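Local coordinates for thiol-disulfide oxidoreductase (Bacteroides thetaiotaomicron, PDB 3FW2), which forms the C-terminal, thioredoxin-like domain of a longer TlpA-like protein that may act as a thiol-disulfide oxidoreductase, at residues Asn39-Trp44 / Trp95-Asp100; Lys62-Asn67 / Lys141-Ile146. All blocks are in the same frame, centred on the assembly; numbering follows the deposited sequence. Where two conformers were deposited one is given.

Interaction 1: residues Asn39-Trp44 / Trp95-Asp100; sequences NFWASW and WEQVCD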
loop_
_atom_site.group_PDB
_atom_site.type_symbol
_atom_site.label_atom_id
_atom_site.label_comp_id
_atom_site.label_asym_id
_atom_site.label_seq_id
_atom_site.Cartn_x
_atom_site.Cartn_y
_atom_site.Cartn_z
ATOM N N ASN A 39 -9.845 11.135 1.496
ATOM C CA ASN A 39 -9.251 10.259 0.480
ATOM C C ASN A 39 -7.833 9.843 0.864
ATOM O O ASN A 39 -7.016 10.663 1.359
ATOM C CB ASN A 39 -9.315 10.859 -0.914
ATOM C CG ASN A 39 -8.290 11.973 -1.140
ATOM O OD1 ASN A 39 -7.227 11.767 -1.795
ATOM N ND2 ASN A 39 -8.584 13.114 -0.636
ATOM N N PHE A 40 -7.530 8.589 0.631
ATOM C CA PHE A 40 -6.231 8.021 0.948
ATOM C C PHE A 40 -5.481 7.668 -0.353
ATOM O O PHE A 40 -6.069 7.141 -1.303
ATOM C CB PHE A 40 -6.384 6.720 1.724
ATOM C CG PHE A 40 -6.983 6.877 3.110
ATOM C CD1 PHE A 40 -6.182 7.065 4.207
ATOM C CD2 PHE A 40 -8.339 6.897 3.285
ATOM C CE1 PHE A 40 -6.727 7.201 5.487
ATOM C CE2 PHE A 40 -8.874 7.054 4.580
ATOM C CZ PHE A 40 -8.044 7.200 5.649
ATOM N N TRP A 41 -4.183 7.976 -0.383
ATOM C CA TRP A 41 -3.402 7.848 -1.601
ATOM C C TRP A 41 -1.926 7.820 -1.214
ATOM O O TRP A 41 -1.566 7.964 -0.036
ATOM C CB TRP A 41 -3.659 9.058 -2.514
ATOM C CG TRP A 41 -3.166 10.365 -1.972
ATOM C CD1 TRP A 41 -3.687 11.070 -0.920
ATOM C CD2 TRP A 41 -2.002 11.092 -2.396
ATOM N NE1 TRP A 41 -2.944 12.193 -0.686
ATOM C CE2 TRP A 41 -1.902 12.236 -1.560
ATOM C CE3 TRP A 41 -1.069 10.909 -3.408
ATOM C CZ2 TRP A 41 -0.898 13.191 -1.728
ATOM C CZ3 TRP A 41 -0.071 11.838 -3.570
ATOM C CH2 TRP A 41 0.021 12.955 -2.719
ATOM N N ALA A 42 -1.062 7.665 -2.206
ATOM C CA ALA A 42 0.363 7.897 -2.024
ATOM C C ALA A 42 1.034 8.208 -3.331
ATOM O O ALA A 42 0.660 7.687 -4.402
ATOM C CB ALA A 42 1.067 6.673 -1.401
ATOM N N SER A 43 2.080 9.036 -3.292
ATOM C CA SER A 43 2.794 9.369 -4.516
ATOM C C SER A 43 3.516 8.163 -5.125
ATOM O O SER A 43 3.801 8.109 -6.317
ATOM C CB SER A 43 3.759 10.554 -4.268
ATOM O OG SER A 43 4.991 10.091 -3.726
ATOM N N TRP A 44 3.880 7.205 -4.296
ATOM C CA TRP A 44 4.485 5.969 -4.748
ATOM C C TRP A 44 3.476 4.981 -5.392
ATOM O O TRP A 44 3.866 3.844 -5.822
ATOM C CB TRP A 44 5.265 5.294 -3.594
ATOM C CG TRP A 44 4.514 4.975 -2.315
ATOM C CD1 TRP A 44 4.602 5.657 -1.137
ATOM C CD2 TRP A 44 3.621 3.886 -2.081
ATOM N NE1 TRP A 44 3.821 5.054 -0.191
ATOM C CE2 TRP A 44 3.211 3.961 -0.744
ATOM C CE3 TRP A 44 3.133 2.826 -2.879
ATOM C CZ2 TRP A 44 2.309 3.039 -0.165
ATOM C CZ3 TRP A 44 2.228 1.903 -2.285
ATOM C CH2 TRP A 44 1.825 2.030 -0.959
ATOM N N TRP A 95 -7.163 20.633 -2.132
ATOM C CA TRP A 95 -7.789 20.475 -0.822
ATOM C C TRP A 95 -6.744 20.132 0.198
ATOM O O TRP A 95 -5.589 19.839 -0.132
ATOM C CB TRP A 95 -8.889 19.430 -0.858
ATOM C CG TRP A 95 -8.535 18.064 -1.424
ATOM C CD1 TRP A 95 -8.382 16.911 -0.683
ATOM C CD2 TRP A 95 -8.428 17.650 -2.803
ATOM N NE1 TRP A 95 -8.076 15.875 -1.500
ATOM C CE2 TRP A 95 -8.109 16.295 -2.798
ATOM C CE3 TRP A 95 -8.518 18.318 -4.052
ATOM C CZ2 TRP A 95 -7.898 15.567 -3.968
ATOM C CZ3 TRP A 95 -8.283 17.603 -5.203
ATOM C CH2 TRP A 95 -7.995 16.233 -5.152
ATOM N N GLU A 96 -7.122 20.219 1.460
ATOM C CA GLU A 96 -6.112 20.031 2.531
ATOM C C GLU A 96 -5.469 18.653 2.406
ATOM O O GLU A 96 -6.131 17.672 2.105
ATOM C CB GLU A 96 -6.749 20.190 3.901
ATOM C CG GLU A 96 -5.767 20.092 5.092
ATOM C CD GLU A 96 -4.646 21.118 5.084
ATOM O OE1 GLU A 96 -3.738 21.062 4.209
ATOM O OE2 GLU A 96 -4.672 21.984 5.974
ATOM N N GLN A 97 -4.173 18.608 2.666
ATOM C CA GLN A 97 -3.363 17.419 2.518
ATOM C C GLN A 97 -2.527 17.190 3.784
ATOM O O GLN A 97 -1.863 18.106 4.305
ATOM C CB GLN A 97 -2.419 17.547 1.355
ATOM C CG GLN A 97 -3.076 17.803 0.043
ATOM C CD GLN A 97 -3.952 16.624 -0.436
ATOM O OE1 GLN A 97 -3.595 15.465 -0.225
ATOM N NE2 GLN A 97 -5.093 16.944 -1.061
ATOM N N VAL A 98 -2.568 15.974 4.285
ATOM C CA VAL A 98 -1.755 15.589 5.456
ATOM C C VAL A 98 -0.999 14.289 5.217
ATOM O O VAL A 98 -1.381 13.474 4.341
ATOM C CB VAL A 98 -2.638 15.461 6.723
ATOM C CG1 VAL A 98 -3.357 16.820 7.103
ATOM C CG2 VAL A 98 -3.629 14.307 6.594
ATOM N N CYS A 99 0.103 14.113 5.988
ATOM C CA CYS A 99 0.951 12.951 5.892
ATOM C C CYS A 99 1.916 12.943 7.075
ATOM O O CYS A 99 2.541 13.947 7.331
ATOM C CB CYS A 99 1.747 12.994 4.572
ATOM S SG CYS A 99 2.730 11.501 4.303
ATOM N N ASP A 100 2.040 11.822 7.768
ATOM C CA ASP A 100 2.970 11.724 8.905
ATOM C C ASP A 100 4.190 10.887 8.540
ATOM O O ASP A 100 5.062 10.634 9.364
ATOM C CB ASP A 100 2.280 11.233 10.167
ATOM C CG ASP A 100 1.911 9.783 10.139
ATOM O OD1 ASP A 100 2.164 9.070 9.141
ATOM O OD2 ASP A 100 1.325 9.334 11.175
HETATM O O HOH W 1 -5.228 14.012 -2.201
HETATM O O HOH W 2 -1.998 14.064 1.415
#

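Interaction 2: residues Lys62-Asn67 / Lys141-Ile146; sequences KKYKKN and KKIENI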
loop_
_atom_site.group_PDB
_atom_site.type_symbol
_atom_site.label_atom_id
_atom_site.label_comp_id
_atom_site.label_asym_id
_atom_site.label_seq_id
_atom_site.Cartn_x
_atom_site.Cartn_y
_atom_site.Cartn_z
ATOM N N LYS A 62 -13.765 21.307 -7.118
ATOM C CA LYS A 62 -14.063 22.488 -7.941
ATOM C C LYS A 62 -15.484 22.956 -7.661
ATOM O O LYS A 62 -15.731 24.169 -7.571
ATOM C CB LYS A 62 -13.837 22.210 -9.425
ATOM C CG LYS A 62 -14.068 23.400 -10.324
ATOM C CD LYS A 62 -13.244 23.326 -11.616
ATOM C CE LYS A 62 -13.982 23.949 -12.789
ATOM N NZ LYS A 62 -13.186 23.995 -14.074
ATOM N N LYS A 63 -16.405 22.013 -7.487
ATOM C CA LYS A 63 -17.810 22.328 -7.265
ATOM C C LYS A 63 -18.100 22.737 -5.821
ATOM O O LYS A 63 -18.976 23.582 -5.588
ATOM C CB LYS A 63 -18.667 21.106 -7.641
ATOM C CG LYS A 63 -20.159 21.344 -7.570
ATOM C CD LYS A 63 -20.958 20.257 -8.275
ATOM C CE LYS A 63 -22.405 20.742 -8.432
ATOM N NZ LYS A 63 -23.358 19.603 -8.606
ATOM N N TYR A 64 -17.375 22.177 -4.846
ATOM C CA TYR A 64 -17.747 22.333 -3.437
ATOM C C TYR A 64 -16.737 23.006 -2.543
ATOM O O TYR A 64 -16.833 22.889 -1.306
ATOM C CB TYR A 64 -18.126 20.980 -2.824
ATOM C CG TYR A 64 -19.310 20.318 -3.471
ATOM C CD1 TYR A 64 -20.598 20.762 -3.211
ATOM C CD2 TYR A 64 -19.156 19.262 -4.360
ATOM C CE1 TYR A 64 -21.699 20.154 -3.810
ATOM C CE2 TYR A 64 -20.260 18.656 -4.974
ATOM C CZ TYR A 64 -21.531 19.102 -4.678
ATOM O OH TYR A 64 -22.650 18.508 -5.241
ATOM N N LYS A 65 -15.770 23.711 -3.131
ATOM C CA LYS A 65 -14.682 24.269 -2.342
ATOM C C LYS A 65 -15.103 25.364 -1.355
ATOM O O LYS A 65 -14.392 25.627 -0.379
ATOM C CB LYS A 65 -13.546 24.785 -3.234
ATOM C CG LYS A 65 -13.947 25.755 -4.316
ATOM C CD LYS A 65 -12.696 26.367 -4.968
ATOM C CE LYS A 65 -12.076 25.414 -5.974
ATOM N NZ LYS A 65 -10.735 25.904 -6.488
ATOM N N LYS A 66 -16.230 25.993 -1.589
ATOM C CA LYS A 66 -16.647 27.061 -0.715
ATOM C C LYS A 66 -18.027 26.733 -0.197
ATOM O O LYS A 66 -18.951 27.500 -0.365
ATOM C CB LYS A 66 -16.572 28.387 -1.508
ATOM C CG LYS A 66 -16.839 29.617 -0.701
ATOM C CD LYS A 66 -15.971 30.837 -1.189
ATOM C CE LYS A 66 -16.309 31.276 -2.598
ATOM N NZ LYS A 66 -15.523 32.532 -3.019
ATOM N N ASN A 67 -18.176 25.580 0.452
ATOM C CA ASN A 67 -19.491 25.030 0.805
ATOM C C ASN A 67 -19.586 24.832 2.302
ATOM O O ASN A 67 -18.619 24.407 2.923
ATOM C CB ASN A 67 -19.716 23.668 0.117
ATOM C CG ASN A 67 -21.127 23.196 0.212
ATOM O OD1 ASN A 67 -21.500 22.530 1.157
ATOM N ND2 ASN A 67 -21.961 23.588 -0.760
ATOM N N LYS A 141 -23.689 11.685 -6.092
ATOM C CA LYS A 141 -25.013 11.741 -5.522
ATOM C C LYS A 141 -24.990 11.852 -4.002
ATOM O O LYS A 141 -25.763 12.607 -3.418
ATOM C CB LYS A 141 -25.797 10.482 -5.919
ATOM C CG LYS A 141 -27.207 10.451 -5.350
ATOM C CD LYS A 141 -28.022 11.698 -5.726
ATOM C CE LYS A 141 -28.868 11.520 -6.976
ATOM N NZ LYS A 141 -30.056 12.401 -6.884
ATOM N N LYS A 142 -24.082 11.140 -3.356
ATOM C CA LYS A 142 -24.023 11.196 -1.901
ATOM C C LYS A 142 -23.630 12.598 -1.425
ATOM O O LYS A 142 -24.255 13.125 -0.468
ATOM C CB LYS A 142 -23.062 10.192 -1.344
ATOM C CG LYS A 142 -23.161 10.076 0.179
ATOM C CD LYS A 142 -24.454 9.351 0.627
ATOM C CE LYS A 142 -24.309 8.836 2.064
ATOM N NZ LYS A 142 -25.580 8.285 2.629
ATOM N N ILE A 143 -22.664 13.219 -2.107
ATOM C CA ILE A 143 -22.247 14.589 -1.773
ATOM C C ILE A 143 -23.374 15.566 -2.071
ATOM O O ILE A 143 -23.739 16.409 -1.218
ATOM C CB ILE A 143 -20.964 15.048 -2.478
ATOM C CG1 ILE A 143 -19.792 14.091 -2.195
ATOM C CG2 ILE A 143 -20.619 16.522 -2.105
ATOM C CD1 ILE A 143 -19.526 13.757 -0.759
ATOM N N GLU A 144 -23.979 15.444 -3.235
ATOM C CA GLU A 144 -25.173 16.254 -3.506
ATOM C C GLU A 144 -26.220 16.134 -2.405
ATOM O O GLU A 144 -26.798 17.167 -1.990
ATOM C CB GLU A 144 -25.813 15.895 -4.839
ATOM C CG GLU A 144 -25.007 16.303 -6.002
ATOM C CD GLU A 144 -25.533 15.745 -7.336
ATOM O OE1 GLU A 144 -26.599 15.060 -7.339
ATOM O OE2 GLU A 144 -24.851 15.964 -8.379
ATOM N N ASN A 145 -26.507 14.917 -1.940
ATOM C CA ASN A 145 -27.483 14.717 -0.852
ATOM C C ASN A 145 -27.122 15.395 0.469
ATOM O O ASN A 145 -27.980 16.013 1.137
ATOM C CB ASN A 145 -27.761 13.250 -0.582
ATOM C CG ASN A 145 -28.525 12.574 -1.719
ATOM O OD1 ASN A 145 -29.082 13.233 -2.611
ATOM N ND2 ASN A 145 -28.575 11.240 -1.675
ATOM N N ILE A 146 -25.851 15.307 0.836
ATOM C CA ILE A 146 -25.338 15.970 2.028
ATOM C C ILE A 146 -25.534 17.461 1.937
ATOM O O ILE A 146 -26.000 18.070 2.893
ATOM C CB ILE A 146 -23.858 15.642 2.236
ATOM C CG1 ILE A 146 -23.726 14.204 2.732
ATOM C CG2 ILE A 146 -23.212 16.590 3.276
ATOM C CD1 ILE A 146 -22.287 13.680 2.632
#

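Interaction 1: residues Asn39-Trp44 / Trp95-Asp100
The nearest CA atoms across the contact, those of Asn39 and Gln97, are 9.5 Å apart, because strand 70-76 runs parallel between strands 35-41 and 96-98 in the thioredoxin-fold sheet. The contact is therefore carried by long side chains and two waters that bridge over the intervening strand, buried beneath helices 48-64 and 81-90. Gln97, its chain bent at chi2 (-66°), swings its amide across the gap. The Trp41 indole meets it at a steep angle, and NE1 gives Gln97 OE1 only a weak hydrogen bond of 3.4 Å; its one N-H is directed better at water 2, 3.0 Å from NE1. Water 1 donates to Gln97 OE1 and, as the amide is modelled, to Asn39 OD1, linking the two. Gln97 NE2 lies near the rim of the Trp95 ring, 3.2 Å above one face, and donates to Trp95 O from above the carbonyl plane, which fixes the amide's rotation. At the ring edge the deposited model puts Asn39 ND2 close to the indole nitrogen of Trp95; both are donors, so this is not a hydrogen bond and the amide's orientation is doubtful, the ND2-NE1 separation being 2.9 Å.

Interaction 2: residues Lys62-Asn67 / Lys141-Ile146
Tyr64, near the end of helix 48-64, reaches toward Ile143 and Glu144 of helix 136-149 and meets the two in different ways: Ile143 over a ring face, Glu144 at the hydroxyl. The nearest CA atoms, those of Tyr64 and Ile143, are 9.1 Å apart, so side chains span the distance. Ile143 points its CG2 branch, anti to its own backbone N, onto the phenol. The methyl sits 3.8 Å from the Tyr64 ring centroid and 18° off the normal, a CH-pi contact displaced toward the CE2 side, where CG2 to Tyr64 CE2 is 3.6 Å. On the opposite face lies the aliphatic chain of Lys63, with CG 3.7 Å above the plane of the Tyr64 ring and toward its rim, so the ring is sandwiched between a methyl and a methylene; Asn67 ND2 lies in plane at its edge. Beyond the ring, Tyr64 OH touches the aliphatic part of Glu144, with CG at 3.3 Å, the two side chains crossing at about a right angle. Glu144 runs extended past that hydroxyl, and Lys63, itself extended, brings NZ within 3.9 Å of Glu144 OE2, a long salt bridge on the solvent side of the contact. With Tyr64 replaced by alanine, the Ile143 methyl and the Lys63 methylene would probably lose the ring between them, opening a gap between the helices. Further in, Tyr64 and Ile143 both pack on Ile70 of strand 70-76, and Ile143 also meets Leu122 of strand 119-123. The arrangement is the side-by-side packing of the helix after the first core strand and the C-terminal helix on one face of the sheet, as in the thioredoxin fold.

Overall arrangement
Interaction 1 is a core contact and interaction 2 a partly buried one nearer the surface, their centres 20 Å apart on opposite sides of the chain's centre. The two are joined through the chain: strand 35-41, which carries residues 39-41, leads into helix 48-64, to which the first residues of 62-67 belong. That helix also touches Asn39, Trp41 and Trp95 through Leu57 and Gln50, so one element lines both contacts. Strand 70-76 is likewise shared, separating the strands of interaction 1 and underlying Tyr64 and Ile143. Their chemistry follows depth: amides, indoles and bridging waters among buried residues, against apolar packing edged by opposite charges between helices.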